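PDB 4PEY: Exo-beta-1,3-glucanase from Streptomyces sp. SirexAA-E, which hydrolyses laminarin and laminarioligosaccharides as a secreted exo-beta-1,3-glucanase of glycoside hydrolase family 55, giving glucose and laminaribiose as end products. Local coordinates for residues W400-D405 / F434-N439; E408-E413 / A460-D465. The protein carries 1 engineered substitution. One frame throughout, in Å; residues are numbered along the deposited sequence.

Contact 1 (W400-D405 / F434-N439). With BGC (beta-D-glucopyranose), chain B.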
loop_
_atom_site.group_PDB
_atom_site.type_symbol
_atom_site.label_atom_id
_atom_site.label_comp_id
_atom_site.label_asym_id
_atom_site.label_seq_id
_atom_site.Cartn_x
_atom_site.Cartn_y
_atom_site.Cartn_z
ATOM N N TRP A 400 -2.555 -2.387 0.237
ATOM C CA TRP A 400 -2.409 -3.815 -0.024
ATOM C C TRP A 400 -3.486 -4.496 0.774
ATOM O O TRP A 400 -3.464 -4.463 2.009
ATOM C CB TRP A 400 -1.038 -4.357 0.388
ATOM C CG TRP A 400 -0.750 -5.816 -0.009
ATOM C CD1 TRP A 400 -1.146 -6.465 -1.151
ATOM C CD2 TRP A 400 0.019 -6.774 0.745
ATOM N NE1 TRP A 400 -0.658 -7.766 -1.155
ATOM C CE2 TRP A 400 0.061 -7.971 -0.005
ATOM C CE3 TRP A 400 0.689 -6.725 1.973
ATOM C CZ2 TRP A 400 0.747 -9.103 0.436
ATOM C CZ3 TRP A 400 1.366 -7.861 2.416
ATOM C CH2 TRP A 400 1.373 -9.036 1.656
ATOM N N VAL A 401 -4.427 -5.103 0.064
ATOM C CA VAL A 401 -5.545 -5.785 0.687
ATOM C C VAL A 401 -5.345 -7.253 0.339
ATOM O O VAL A 401 -5.444 -7.641 -0.824
ATOM C CB VAL A 401 -6.894 -5.215 0.183
ATOM C CG1 VAL A 401 -8.071 -5.959 0.793
ATOM C CG2 VAL A 401 -6.970 -3.731 0.500
ATOM N N TRP A 402 -5.046 -8.061 1.354
ATOM C CA TRP A 402 -4.427 -9.370 1.139
ATOM C C TRP A 402 -5.072 -10.489 1.931
ATOM O O TRP A 402 -4.961 -10.529 3.160
ATOM C CB TRP A 402 -2.941 -9.276 1.502
ATOM C CG TRP A 402 -2.067 -10.508 1.324
ATOM C CD1 TRP A 402 -1.609 -11.032 0.142
ATOM C CD2 TRP A 402 -1.473 -11.297 2.365
ATOM N NE1 TRP A 402 -0.778 -12.110 0.386
ATOM C CE2 TRP A 402 -0.684 -12.295 1.742
ATOM C CE3 TRP A 402 -1.538 -11.265 3.764
ATOM C CZ2 TRP A 402 0.036 -13.241 2.473
ATOM C CZ3 TRP A 402 -0.833 -12.213 4.484
ATOM C CH2 TRP A 402 -0.051 -13.185 3.837
ATOM N N ARG A 403 -5.747 -11.398 1.231
ATOM C CA ARG A 403 -6.150 -12.657 1.843
ATOM C C ARG A 403 -4.912 -13.558 1.852
ATOM O O ARG A 403 -4.316 -13.808 0.801
ATOM C CB ARG A 403 -7.315 -13.309 1.091
ATOM C CG ARG A 403 -7.619 -14.708 1.602
ATOM C CD ARG A 403 -8.860 -15.341 0.978
ATOM N NE ARG A 403 -8.947 -16.735 1.404
ATOM C CZ ARG A 403 -8.577 -17.782 0.673
ATOM N NH1 ARG A 403 -8.138 -17.634 -0.574
ATOM N NH2 ARG A 403 -8.662 -18.991 1.188
ATOM N N ALA A 404 -4.500 -14.017 3.035
ATOM C CA ALA A 404 -3.227 -14.738 3.159
ATOM C C ALA A 404 -3.197 -16.019 2.320
ATOM O O ALA A 404 -4.143 -16.807 2.343
ATOM C CB ALA A 404 -2.937 -15.078 4.625
ATOM N N ASP A 405 -2.102 -16.211 1.588
ATOM C CA ASP A 405 -1.871 -17.427 0.808
ATOM C C ASP A 405 -0.939 -18.398 1.518
ATOM O O ASP A 405 -0.772 -19.534 1.085
ATOM C CB ASP A 405 -1.253 -17.071 -0.535
ATOM C CG ASP A 405 0.066 -16.360 -0.362
ATOM O OD1 ASP A 405 1.132 -17.016 -0.439
ATOM O OD2 ASP A 405 0.027 -15.145 -0.079
ATOM N N PHE A 434 -3.068 -2.694 -4.726
ATOM C CA PHE A 434 -2.591 -4.078 -4.671
ATOM C C PHE A 434 -3.638 -4.898 -3.924
ATOM O O PHE A 434 -3.863 -4.651 -2.739
ATOM C CB PHE A 434 -1.253 -4.198 -3.920
ATOM C CG PHE A 434 -0.101 -3.399 -4.498
ATOM C CD1 PHE A 434 -0.053 -2.017 -4.372
ATOM C CD2 PHE A 434 0.986 -4.054 -5.079
ATOM C CE1 PHE A 434 1.023 -1.294 -4.866
ATOM C CE2 PHE A 434 2.078 -3.347 -5.559
ATOM C CZ PHE A 434 2.102 -1.957 -5.451
ATOM N N VAL A 435 -4.286 -5.854 -4.586
ATOM C CA VAL A 435 -5.350 -6.635 -3.941
ATOM C C VAL A 435 -5.251 -8.086 -4.390
ATOM O O VAL A 435 -5.224 -8.347 -5.597
ATOM C CB VAL A 435 -6.766 -6.086 -4.279
ATOM C CG1 VAL A 435 -7.836 -6.824 -3.465
ATOM C CG2 VAL A 435 -6.851 -4.584 -4.017
ATOM N N GLU A 436 -5.195 -9.026 -3.441
ATOM C CA GLU A 436 -4.873 -10.426 -3.780
ATOM C C GLU A 436 -5.601 -11.518 -3.010
ATOM O O GLU A 436 -5.786 -11.416 -1.790
ATOM C CB GLU A 436 -3.382 -10.697 -3.578
ATOM C CG GLU A 436 -2.416 -9.720 -4.215
ATOM C CD GLU A 436 -1.004 -10.199 -4.021
ATOM O OE1 GLU A 436 -0.507 -10.094 -2.874
ATOM O OE2 GLU A 436 -0.420 -10.741 -4.993
ATOM N N HIS A 437 -5.972 -12.564 -3.759
ATOM C CA HIS A 437 -6.314 -13.910 -3.279
ATOM C C HIS A 437 -7.738 -14.090 -2.740
ATOM O O HIS A 437 -8.027 -15.118 -2.126
ATOM C CB HIS A 437 -5.321 -14.388 -2.203
ATOM C CG HIS A 437 -3.879 -14.274 -2.597
ATOM N ND1 HIS A 437 -3.376 -14.769 -3.784
ATOM C CD2 HIS A 437 -2.825 -13.720 -1.945
ATOM C CE1 HIS A 437 -2.080 -14.518 -3.849
ATOM N NE2 HIS A 437 -1.723 -13.878 -2.749
ATOM N N PHE A 438 -8.637 -13.142 -3.000
ATOM C CA PHE A 438 -10.001 -13.245 -2.475
ATOM C C PHE A 438 -10.803 -14.357 -3.158
ATOM O O PHE A 438 -10.509 -14.742 -4.299
ATOM C CB PHE A 438 -10.679 -11.873 -2.572
ATOM C CG PHE A 438 -10.077 -10.911 -1.612
ATOM C CD1 PHE A 438 -10.589 -10.787 -0.327
ATOM C CD2 PHE A 438 -8.900 -10.243 -1.933
ATOM C CE1 PHE A 438 -9.976 -9.966 0.598
ATOM C CE2 PHE A 438 -8.274 -9.433 -1.011
ATOM C CZ PHE A 438 -8.809 -9.294 0.263
ATOM N N ASN A 439 -11.772 -14.919 -2.439
ATOM C CA ASN A 439 -12.514 -16.061 -2.981
ATOM C C ASN A 439 -13.398 -15.661 -4.163
ATOM O O ASN A 439 -13.671 -16.488 -5.036
ATOM C CB ASN A 439 -13.380 -16.745 -1.902
ATOM C CG ASN A 439 -12.563 -17.330 -0.757
ATOM O OD1 ASN A 439 -11.896 -16.602 -0.022
ATOM N ND2 ASN A 439 -12.657 -18.645 -0.565
HETATM C C2 BGC B . 2.121 -12.979 -4.103
HETATM C C3 BGC B . 1.977 -12.727 -2.605
HETATM C C4 BGC B . 2.350 -13.984 -1.835
HETATM C C5 BGC B . 3.755 -14.419 -2.218
HETATM C C6 BGC B . 4.173 -15.655 -1.436
HETATM C C1 BGC B . 3.456 -13.644 -4.449
HETATM O O2 BGC B . 1.983 -11.749 -4.800
HETATM O O3 BGC B . 0.641 -12.380 -2.306
HETATM O O4 BGC B . 2.259 -13.761 -0.448
HETATM O O5 BGC B . 3.753 -14.731 -3.592
HETATM O O6 BGC B . 3.436 -16.767 -1.892
#

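Contact 2 (E408-E413 / A460-D465). With BGC (beta-D-glucopyranose), chain C; BGC (beta-D-glucopyranose), chain B.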
loop_
_atom_site.group_PDB
_atom_site.type_symbol
_atom_site.label_atom_id
_atom_site.label_comp_id
_atom_site.label_asym_id
_atom_site.label_seq_id
_atom_site.Cartn_x
_atom_site.Cartn_y
_atom_site.Cartn_z
ATOM N N GLU A 408 -0.184 -19.336 9.050
ATOM C CA GLU A 408 -1.092 -20.106 9.894
ATOM C C GLU A 408 -2.526 -19.635 9.724
ATOM O O GLU A 408 -2.779 -18.439 9.567
ATOM C CB GLU A 408 -0.684 -19.989 11.366
ATOM C CG GLU A 408 0.653 -20.627 11.697
ATOM C CD GLU A 408 0.550 -22.129 11.892
ATOM O OE1 GLU A 408 -0.587 -22.639 11.998
ATOM O OE2 GLU A 408 1.605 -22.799 11.941
ATOM N N GLY A 409 -3.465 -20.575 9.755
ATOM C CA GLY A 409 -4.874 -20.232 9.669
ATOM C C GLY A 409 -5.303 -19.896 8.255
ATOM O O GLY A 409 -6.144 -19.025 8.049
ATOM N N VAL A 410 -4.728 -20.603 7.285
ATOM C CA VAL A 410 -5.011 -20.380 5.870
ATOM C C VAL A 410 -5.718 -21.591 5.260
ATOM O O VAL A 410 -5.343 -22.737 5.514
ATOM C CB VAL A 410 -3.703 -20.087 5.082
ATOM C CG1 VAL A 410 -3.963 -19.982 3.581
ATOM C CG2 VAL A 410 -3.040 -18.809 5.605
ATOM N N GLY A 411 -6.751 -21.333 4.466
ATOM C CA GLY A 411 -7.476 -22.389 3.786
ATOM C C GLY A 411 -8.689 -21.824 3.078
ATOM O O GLY A 411 -9.201 -20.777 3.471
ATOM N N TRP A 412 -9.161 -22.531 2.053
ATOM C CA TRP A 412 -10.272 -22.065 1.230
ATOM C C TRP A 412 -11.476 -21.652 2.086
ATOM O O TRP A 412 -12.175 -20.687 1.778
ATOM C CB TRP A 412 -10.668 -23.151 0.225
ATOM C CG TRP A 412 -11.724 -22.721 -0.755
ATOM C CD1 TRP A 412 -12.985 -23.232 -0.875
ATOM C CD2 TRP A 412 -11.614 -21.693 -1.748
ATOM N NE1 TRP A 412 -13.663 -22.593 -1.876
ATOM C CE2 TRP A 412 -12.852 -21.637 -2.426
ATOM C CE3 TRP A 412 -10.592 -20.817 -2.129
ATOM C CZ2 TRP A 412 -13.098 -20.738 -3.468
ATOM C CZ3 TRP A 412 -10.837 -19.922 -3.170
ATOM C CH2 TRP A 412 -12.079 -19.893 -3.828
ATOM N N GLU A 413 -11.705 -22.379 3.172
ATOM C CA GLU A 413 -12.739 -21.955 4.103
ATOM C C GLU A 413 -12.142 -21.354 5.378
ATOM O O GLU A 413 -12.705 -20.414 5.923
ATOM C CB GLU A 413 -13.684 -23.116 4.425
ATOM C CG GLU A 413 -14.705 -23.390 3.307
ATOM C CD GLU A 413 -15.405 -22.117 2.806
ATOM O OE1 GLU A 413 -16.263 -21.561 3.535
ATOM O OE2 GLU A 413 -15.095 -21.668 1.675
ATOM N N ALA A 460 -6.801 -16.196 -5.926
ATOM C CA ALA A 460 -6.690 -17.229 -4.893
ATOM C C ALA A 460 -5.964 -18.459 -5.433
ATOM O O ALA A 460 -6.294 -18.942 -6.512
ATOM C CB ALA A 460 -8.075 -17.623 -4.383
ATOM N N TYR A 461 -4.993 -18.971 -4.678
ATOM C CA TYR A 461 -4.243 -20.158 -5.106
ATOM C C TYR A 461 -4.980 -21.451 -4.769
ATOM O O TYR A 461 -4.704 -22.509 -5.357
ATOM C CB TYR A 461 -2.862 -20.226 -4.447
ATOM C CG TYR A 461 -1.943 -19.056 -4.686
ATOM C CD1 TYR A 461 -2.184 -18.138 -5.705
ATOM C CD2 TYR A 461 -0.818 -18.877 -3.891
ATOM C CE1 TYR A 461 -1.322 -17.064 -5.918
ATOM C CE2 TYR A 461 0.044 -17.817 -4.095
ATOM C CZ TYR A 461 -0.212 -16.915 -5.107
ATOM O OH TYR A 461 0.647 -15.862 -5.305
ATOM N N ASP A 462 -5.889 -21.371 -3.801
ATOM C CA ASP A 462 -6.370 -22.574 -3.132
ATOM C C ASP A 462 -7.811 -22.957 -3.474
ATOM O O ASP A 462 -8.429 -23.766 -2.777
ATOM C CB ASP A 462 -6.189 -22.437 -1.606
ATOM C CG ASP A 462 -6.756 -21.139 -1.030
ATOM O OD1 ASP A 462 -7.216 -20.258 -1.786
ATOM O OD2 ASP A 462 -6.711 -20.999 0.210
ATOM N N ALA A 463 -8.326 -22.413 -4.570
ATOM C CA ALA A 463 -9.608 -22.867 -5.096
ATOM C C ALA A 463 -9.515 -24.369 -5.353
ATOM O O ALA A 463 -8.615 -24.820 -6.057
ATOM C CB ALA A 463 -9.962 -22.120 -6.372
ATOM N N PRO A 464 -10.432 -25.154 -4.767
ATOM C CA PRO A 464 -10.267 -26.611 -4.861
ATOM C C PRO A 464 -10.626 -27.188 -6.229
ATOM O O PRO A 464 -10.089 -28.232 -6.620
ATOM C CB PRO A 464 -11.216 -27.143 -3.777
ATOM C CG PRO A 464 -12.215 -26.067 -3.563
ATOM C CD PRO A 464 -11.480 -24.767 -3.804
ATOM N N ASP A 465 -11.532 -26.522 -6.938
ATOM C CA ASP A 465 -11.974 -26.997 -8.239
ATOM C C ASP A 465 -12.687 -25.874 -8.978
ATOM O O ASP A 465 -12.888 -24.783 -8.430
ATOM C CB ASP A 465 -12.876 -28.240 -8.106
ATOM C CG ASP A 465 -14.050 -28.034 -7.152
ATOM O OD1 ASP A 465 -14.409 -29.006 -6.449
ATOM O OD2 ASP A 465 -14.628 -26.930 -7.104
HETATM C C2 BGC C . 4.962 -14.612 -7.415
HETATM C C3 BGC C . 4.391 -15.127 -6.100
HETATM C C4 BGC C . 3.816 -16.521 -6.301
HETATM C C5 BGC C . 4.878 -17.422 -6.908
HETATM C C6 BGC C . 4.323 -18.824 -7.120
HETATM C C1 BGC C . 5.902 -15.623 -8.060
HETATM O O2 BGC C . 5.690 -13.431 -7.154
HETATM O O3 BGC C . 3.360 -14.178 -5.750
HETATM O O4 BGC C . 3.362 -17.017 -5.056
HETATM O O5 BGC C . 5.274 -16.887 -8.160
HETATM O O6 BGC C . 5.345 -19.659 -7.626
HETATM C C2 BGC B . 2.121 -12.979 -4.103
HETATM C C3 BGC B . 1.977 -12.727 -2.605
HETATM C C4 BGC B . 2.350 -13.984 -1.835
HETATM C C5 BGC B . 3.755 -14.419 -2.218
HETATM C C6 BGC B . 4.173 -15.655 -1.436
HETATM C C1 BGC B . 3.456 -13.644 -4.449
HETATM O O2 BGC B . 1.983 -11.749 -4.800
HETATM O O3 BGC B . 0.641 -12.380 -2.306
HETATM O O4 BGC B . 2.259 -13.761 -0.448
HETATM O O5 BGC B . 3.753 -14.731 -3.592
HETATM O O6 BGC B . 3.436 -16.767 -1.892
#

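Contact 1 (W400-D405 / F434-N439)
Trp400, Trp402 and Glu436 share one face of two neighbouring parallel strands, from successive rungs of a beta-helix in this family 55 enzyme. Val401 N bonds to Phe434 O, Glu436 N to Val401 O and Arg403 N to Glu436 O. Glu436 is the polar centre. Its CB lies 4.1 Å from Trp402 CD1, and its CG 4.0 Å from Trp400 NE1. CG stands anti to the carbonyl carbon (chi1 -50°), and the chain runs on extended to the carboxylate. Glu436 OE1 takes the indole N-H of Trp400 NE1 at 2.9 Å, on its anti side and 33° out of the carboxylate plane. Glu436 OE1 also accepts a bond from O3 of the chain B glucose at 2.6 Å. OE2 accepts one from O2 of that sugar and is bonded to Gln456 as well. These bonds fix the rotation of the carboxylate. Trp402 NE1 and His437 NE2 both donate to sugar O3, so three side chains converge on one hydroxyl. CB of Asp405 sits over the His437 ring face. Arg403, extended from CG to NE, gives NH1 to His437 O and NE to Asn415 O, and its NH2 bridges to Asp462. O4 and O6 of the chain B glucose donate to Asp405 OD2 and OD1, each at 2.7 Å.

Contact 2 (E408-E413 / A460-D465)
Trp412 lays its indole against the chain of Ala463 and Pro464, and this broad flat surface makes most of the contact. Both residues press on the same face of the ring system. Pro464 CD sits above the five-membered ring, 3.5 Å from its centroid and only 2° off the normal. Ala463 CA stands above the six-membered ring, 3.8 Å from its centroid. These are two CH-pi contacts side by side, one for each ring. The methyl of Ala463 touches the far rim, with CB 4.0 Å from Trp412 CZ3.

The edge of the indole fits a notch between Ala460 and Asp462. Ala460 CB lies in the ring plane, 3.8 Å from Trp412 CZ3. Asp462 OD1 is in that plane too, 3.4 Å from Trp412 CE3. The carboxylate stands nearly upright to the indole, the planes 86° apart. With CG between backbone N and carbonyl carbon (chi1 51°), the Asp462 carboxylate rises beside the ring toward the 408-413 chain. There Asp462 OD2 lies 3.6 Å from Gly411 C. Its strong partner is Arg403, which forms a salt bridge with OD2, so the acid is tied to strand 399-403. Val410 only brushes the carboxylate.

Tyr461 turns the other way, away from Trp412, toward the two glucose units of chains B and C. Its ring meets His437 and Tyr499 edge-to-face. It belongs to the substrate-binding site, so the loop that seats Trp412 also carries a sugar-contacting residue.

This is packing between two loops. One follows strand 399-403 and precedes strand 419-423; the other follows strand 450-458 and precedes strand 470-471. Trp412 O is bonded to Asn439 ND2, which joins the first loop to the chain just beyond strand 429-436.

The centres of contacts 1 and 2 lie about 12 Å apart, on the same side of the chain's centre. Contact 1 is the deeper one, on strands 399-403 and 429-436 of the parallel beta-helix. Contact 2 lies farther out, on loops after strands 399-403 and 450-458. The segments alternate along the chain: 400-405, 408-413, 434-439, 460-465. Strands 399-403, 429-436 and 450-458 lie side by side in one parallel sheet, and both loops leave from its strand ends. Arg403 NH2 probably bonds to Gly411 O at 2.9 Å. Ala460 CB packs 3.4 Å from His437 O. Both contacts reach the chain B glucose, so strand ends and loops together wall the substrate site.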